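Local coordinates for protein chromatin structure-remodeling complex subunit RSC2 (Saccharomyces cerevisiae, PDB 4BB7) that binds histone H3 through this BAH domain region and serves as a subunit of the RSC complex, which remodels nucleosomes in an ATP-dependent reaction, at residues Ile175-Val189 against Pro201-Gln213. Sequence-based numbering, arbitrary orientation.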
loop_
_atom_site.group_PDB
_atom_site.type_symbol
_atom_site.label_atom_id
_atom_site.label_comp_id
_atom_site.label_asym_id
_atom_site.label_seq_id
_atom_site.Cartn_x
_atom_site.Cartn_y
_atom_site.Cartn_z
ATOM N N ILE A 175 6.894 11.540 28.706
ATOM C CA ILE A 175 6.253 10.336 29.239
ATOM C C ILE A 175 7.049 9.711 30.380
ATOM O O ILE A 175 6.869 8.539 30.708
ATOM C CB ILE A 175 5.998 9.266 28.143
ATOM C CG1 ILE A 175 7.303 8.868 27.449
ATOM C CG2 ILE A 175 4.972 9.766 27.127
ATOM C CD1 ILE A 175 7.121 7.812 26.377
ATOM N N ARG A 176 7.927 10.496 30.989
ATOM C CA ARG A 176 8.684 10.018 32.137
ATOM C C ARG A 176 7.728 9.505 33.210
ATOM O O ARG A 176 8.065 8.595 33.968
ATOM C CB ARG A 176 9.563 11.136 32.701
ATOM C CG ARG A 176 8.805 12.423 32.964
ATOM C CD ARG A 176 9.690 13.489 33.580
ATOM N NE ARG A 176 9.040 14.795 33.551
ATOM C CZ ARG A 176 9.528 15.888 34.128
ATOM N NH1 ARG A 176 10.674 15.834 34.792
ATOM N NH2 ARG A 176 8.862 17.035 34.048
ATOM N N HIS A 177 6.529 10.084 33.253
ATOM C CA HIS A 177 5.544 9.735 34.273
ATOM C C HIS A 177 4.994 8.327 34.101
ATOM O O HIS A 177 4.203 7.862 34.920
ATOM C CB HIS A 177 4.395 10.746 34.289
ATOM C CG HIS A 177 3.466 10.631 33.120
ATOM N ND1 HIS A 177 3.884 10.786 31.817
ATOM C CD2 HIS A 177 2.136 10.385 33.060
ATOM C CE1 HIS A 177 2.853 10.638 31.004
ATOM N NE2 HIS A 177 1.779 10.394 31.734
ATOM N N LEU A 178 5.419 7.643 33.044
ATOM C CA LEU A 178 4.938 6.294 32.774
ATOM C C LEU A 178 5.922 5.222 33.226
ATOM O O LEU A 178 5.766 4.049 32.886
ATOM C CB LEU A 178 4.639 6.117 31.287
ATOM C CG LEU A 178 3.628 7.091 30.688
ATOM C CD1 LEU A 178 3.555 6.907 29.181
ATOM C CD2 LEU A 178 2.264 6.910 31.336
ATOM N N LEU A 179 6.937 5.620 33.983
ATOM C CA LEU A 179 7.889 4.651 34.514
ATOM C C LEU A 179 7.225 3.792 35.581
ATOM O O LEU A 179 6.720 4.313 36.574
ATOM C CB LEU A 179 9.117 5.352 35.100
ATOM C CG LEU A 179 10.243 4.417 35.558
ATOM C CD1 LEU A 179 10.770 3.603 34.388
ATOM C CD2 LEU A 179 11.371 5.198 36.212
ATOM N N PRO A 180 7.217 2.469 35.374
ATOM C CA PRO A 180 6.676 1.524 36.356
ATOM C C PRO A 180 7.274 1.775 37.738
ATOM O O PRO A 180 8.405 2.255 37.842
ATOM C CB PRO A 180 7.144 0.171 35.824
ATOM C CG PRO A 180 7.266 0.375 34.350
ATOM C CD PRO A 180 7.738 1.791 34.175
ATOM N N ALA A 181 6.520 1.456 38.785
ATOM C CA ALA A 181 6.957 1.724 40.154
ATOM C C ALA A 181 8.045 0.761 40.628
ATOM O O ALA A 181 8.710 1.014 41.633
ATOM C CB ALA A 181 5.770 1.695 41.105
ATOM N N ASN A 182 8.228 -0.340 39.906
ATOM C CA ASN A 182 9.224 -1.337 40.289
ATOM C C ASN A 182 10.357 -1.475 39.273
ATOM O O ASN A 182 10.991 -2.522 39.178
ATOM C CB ASN A 182 8.559 -2.695 40.521
ATOM C CG ASN A 182 8.040 -3.318 39.239
ATOM O OD1 ASN A 182 7.567 -2.621 38.338
ATOM N ND2 ASN A 182 8.132 -4.639 39.149
ATOM N N ALA A 183 10.608 -0.410 38.522
ATOM C CA ALA A 183 11.647 -0.416 37.500
ATOM C C ALA A 183 13.043 -0.639 38.080
ATOM O O ALA A 183 13.318 -0.280 39.222
ATOM C CB ALA A 183 11.605 0.883 36.706
ATOM N N THR A 184 13.920 -1.240 37.282
ATOM C CA THR A 184 15.326 -1.401 37.643
ATOM C C THR A 184 16.194 -1.067 36.435
ATOM O O THR A 184 15.686 -0.942 35.317
ATOM C CB THR A 184 15.649 -2.840 38.106
ATOM O OG1 THR A 184 15.427 -3.753 37.026
ATOM C CG2 THR A 184 14.786 -3.237 39.292
ATOM N N PRO A 185 17.508 -0.915 36.657
ATOM C CA PRO A 185 18.442 -0.619 35.566
ATOM C C PRO A 185 18.703 -1.827 34.666
ATOM O O PRO A 185 19.480 -1.714 33.717
ATOM C CB PRO A 185 19.731 -0.230 36.304
ATOM C CG PRO A 185 19.308 0.085 37.697
ATOM C CD PRO A 185 18.162 -0.827 37.970
ATOM N N HIS A 186 18.070 -2.961 34.955
ATOM C CA HIS A 186 18.264 -4.156 34.141
ATOM C C HIS A 186 16.960 -4.775 33.635
ATOM O O HIS A 186 16.923 -5.951 33.277
ATOM C CB HIS A 186 19.081 -5.204 34.902
ATOM C CG HIS A 186 18.405 -5.721 36.133
ATOM N ND1 HIS A 186 18.808 -5.375 37.404
ATOM C CD2 HIS A 186 17.353 -6.559 36.285
ATOM C CE1 HIS A 186 18.033 -5.979 38.288
ATOM N NE2 HIS A 186 17.143 -6.704 37.636
ATOM N N ASP A 187 15.891 -3.985 33.598
ATOM C CA ASP A 187 14.640 -4.459 33.019
ATOM C C ASP A 187 14.702 -4.437 31.493
ATOM O O ASP A 187 15.353 -3.575 30.901
ATOM C CB ASP A 187 13.462 -3.627 33.519
ATOM C CG ASP A 187 13.201 -3.823 34.998
ATOM O OD1 ASP A 187 13.473 -4.930 35.513
ATOM O OD2 ASP A 187 12.725 -2.867 35.647
ATOM N N ARG A 188 14.031 -5.398 30.864
ATOM C CA ARG A 188 14.013 -5.486 29.408
ATOM C C ARG A 188 13.343 -4.271 28.783
ATOM O O ARG A 188 12.465 -3.650 29.385
ATOM C CB ARG A 188 13.308 -6.763 28.957
ATOM C CG ARG A 188 14.146 -8.015 29.136
ATOM C CD ARG A 188 13.310 -9.266 28.988
ATOM N NE ARG A 188 14.125 -10.476 29.018
ATOM C CZ ARG A 188 13.627 -11.704 29.100
ATOM N NH1 ARG A 188 12.313 -11.885 29.170
ATOM N NH2 ARG A 188 14.441 -12.754 29.120
ATOM N N VAL A 189 13.774 -3.931 27.573
ATOM C CA VAL A 189 13.191 -2.822 26.837
ATOM C C VAL A 189 11.733 -3.127 26.548
ATOM O O VAL A 189 11.425 -4.143 25.928
ATOM C CB VAL A 189 13.917 -2.591 25.505
ATOM C CG1 VAL A 189 13.406 -1.316 24.840
ATOM C CG2 VAL A 189 15.421 -2.521 25.730
ATOM N N PRO A 201 2.237 5.034 17.189
ATOM C CA PRO A 201 1.780 4.497 18.475
ATOM C C PRO A 201 0.985 5.528 19.270
ATOM O O PRO A 201 1.264 6.724 19.169
ATOM C CB PRO A 201 3.091 4.175 19.204
ATOM C CG PRO A 201 4.098 3.999 18.123
ATOM C CD PRO A 201 3.702 4.976 17.056
ATOM N N LEU A 202 0.008 5.066 20.045
ATOM C CA LEU A 202 -0.758 5.956 20.911
ATOM C C LEU A 202 0.147 6.562 21.985
ATOM O O LEU A 202 -0.044 7.704 22.401
ATOM C CB LEU A 202 -1.926 5.210 21.561
ATOM C CG LEU A 202 -2.867 6.047 22.432
ATOM C CD1 LEU A 202 -3.501 7.174 21.622
ATOM C CD2 LEU A 202 -3.941 5.175 23.068
ATOM N N VAL A 203 1.129 5.786 22.431
ATOM C CA VAL A 203 2.111 6.266 23.396
ATOM C C VAL A 203 3.251 5.264 23.547
ATOM O O VAL A 203 3.036 4.052 23.493
ATOM C CB VAL A 203 1.476 6.542 24.776
ATOM C CG1 VAL A 203 0.908 5.265 25.366
ATOM C CG2 VAL A 203 2.497 7.167 25.722
ATOM N N GLY A 204 4.464 5.778 23.722
ATOM C CA GLY A 204 5.630 4.932 23.890
ATOM C C GLY A 204 5.843 4.571 25.346
ATOM O O GLY A 204 4.975 4.813 26.185
ATOM N N ALA A 205 6.998 3.991 25.651
ATOM C CA ALA A 205 7.305 3.581 27.015
ATOM C C ALA A 205 8.682 4.066 27.442
ATOM O O ALA A 205 9.510 4.433 26.605
ATOM C CB ALA A 205 7.213 2.069 27.151
ATOM N N VAL A 206 8.919 4.059 28.750
ATOM C CA VAL A 206 10.218 4.436 29.289
ATOM C C VAL A 206 10.741 3.363 30.234
ATOM O O VAL A 206 9.967 2.684 30.908
ATOM C CB VAL A 206 10.158 5.786 30.024
ATOM C CG1 VAL A 206 9.835 6.907 29.051
ATOM C CG2 VAL A 206 9.135 5.734 31.142
ATOM N N TYR A 207 12.061 3.211 30.273
ATOM C CA TYR A 207 12.691 2.234 31.148
ATOM C C TYR A 207 13.983 2.777 31.763
ATOM O O TYR A 207 14.453 3.852 31.395
ATOM C CB TYR A 207 12.957 0.936 30.387
ATOM C CG TYR A 207 13.901 1.086 29.217
ATOM C CD1 TYR A 207 13.486 1.691 28.040
ATOM C CD2 TYR A 207 15.203 0.610 29.286
ATOM C CE1 TYR A 207 14.340 1.825 26.965
ATOM C CE2 TYR A 207 16.067 0.737 28.214
ATOM C CZ TYR A 207 15.628 1.347 27.057
ATOM O OH TYR A 207 16.481 1.484 25.987
ATOM N N MET A 208 14.554 2.029 32.700
ATOM C CA MET A 208 15.737 2.485 33.426
ATOM C C MET A 208 17.019 1.845 32.891
ATOM O O MET A 208 17.003 0.732 32.369
ATOM C CB MET A 208 15.580 2.204 34.927
ATOM C CG MET A 208 16.226 3.248 35.839
ATOM S SD MET A 208 15.863 3.016 37.598
ATOM C CE MET A 208 14.108 3.365 37.641
ATOM N N ARG A 209 18.131 2.560 33.022
ATOM C CA ARG A 209 19.427 2.050 32.593
ATOM C C ARG A 209 20.549 2.703 33.393
ATOM O O ARG A 209 20.432 3.854 33.811
ATOM C CB ARG A 209 19.638 2.304 31.096
ATOM C CG ARG A 209 18.955 1.298 30.178
ATOM C CD ARG A 209 19.536 -0.102 30.359
ATOM N NE ARG A 209 18.835 -1.104 29.559
ATOM C CZ ARG A 209 17.756 -1.767 29.964
ATOM N NH1 ARG A 209 17.242 -1.536 31.164
ATOM N NH2 ARG A 209 17.186 -2.661 29.168
ATOM N N PRO A 210 21.642 1.967 33.622
ATOM C CA PRO A 210 22.782 2.601 34.295
ATOM C C PRO A 210 23.307 3.785 33.485
ATOM O O PRO A 210 23.376 3.721 32.258
ATOM C CB PRO A 210 23.827 1.478 34.367
ATOM C CG PRO A 210 23.349 0.419 33.409
ATOM C CD PRO A 210 21.862 0.536 33.365
ATOM N N LYS A 211 23.661 4.863 34.171
ATOM C CA LYS A 211 24.122 6.073 33.505
ATOM C C LYS A 211 25.574 5.952 33.053
ATOM O O LYS A 211 26.331 5.136 33.575
ATOM C CB LYS A 211 23.946 7.284 34.426
ATOM C CG LYS A 211 24.698 7.183 35.744
ATOM C CD LYS A 211 26.104 7.755 35.633
ATOM C CE LYS A 211 26.866 7.572 36.934
ATOM N NZ LYS A 211 28.209 8.220 36.906
ATOM N N MET A 212 25.958 6.775 32.084
ATOM C CA MET A 212 27.293 6.716 31.506
ATOM C C MET A 212 28.074 7.989 31.795
ATOM O O MET A 212 27.494 9.008 32.172
ATOM C CB MET A 212 27.188 6.496 30.000
ATOM C CG MET A 212 26.156 7.381 29.330
ATOM S SD MET A 212 25.744 6.812 27.672
ATOM C CE MET A 212 25.359 5.094 27.999
ATOM N N GLN A 213 29.391 7.934 31.613
ATOM C CA GLN A 213 30.239 9.085 31.906
ATOM C C GLN A 213 30.458 9.962 30.676
ATOM O O GLN A 213 30.415 11.186 30.767
ATOM C CB GLN A 213 31.579 8.646 32.505
ATOM C CG GLN A 213 32.386 9.793 33.099
ATOM C CD GLN A 213 33.702 9.348 33.723
ATOM O OE1 GLN A 213 34.201 8.257 33.445
ATOM N NE2 GLN A 213 34.270 10.198 34.574
HETATM O O HOH W 1 6.605 2.542 30.365
HETATM O O HOH W 2 13.169 -0.227 33.722
#
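Arg209 points both terminal nitrogens of its guanidinium at one atom, the backbone O of Asp187. Arg209 NH2 lies 2.7 Å and Arg209 NH1 2.8 Å from Asp187 O, which sits at the guanidinium edge, in its plane. Both bonds are bent, with N-H...O angles of 145° and 139°. The chain folds back at chi2 (-64°), which turns the guanidinium toward the 175-189 loop although CB points away. Tyr207 CE2 lies over the centre of one guanidinium face, and NH1 also makes a weak bond to Met208 O. Val189 spreads both methyls against the Tyr207 ring, Val189 CG1 coming 3.9 Å from Tyr207 CE1.

Farther along, Met208 CE rests against Leu179 CD2 and Ala183 CB, 3.6 Å from each. Val206 packs CG1 on Ile175 CG1 at 3.6 Å, while Leu178 and Val203 meet tip to tip. Two waters join the backbones, one from Leu178 O to Val206 N, the other from Thr184 O to Met208 N.

In the second shell, the Asp187 carboxylate takes bonds from Thr184 N and Thr184 OG1. These bonds probably brace the 184-187 backbone and so the place of Asp187 O. Strand 75-76 pairs in parallel with strand 206-207, and His75 touches Ile175 and Val206. Segment 175-189 belongs to the long loop between strands 166-172 and 206-207.

A leucine in place of Arg209 would probably leave Asp187 O without its two donors and the 185-189 bend freer to shift. Surface loop and following strand thus meet by apolar packing along the contact, plus a charged donor on a neutral carbonyl at Arg209.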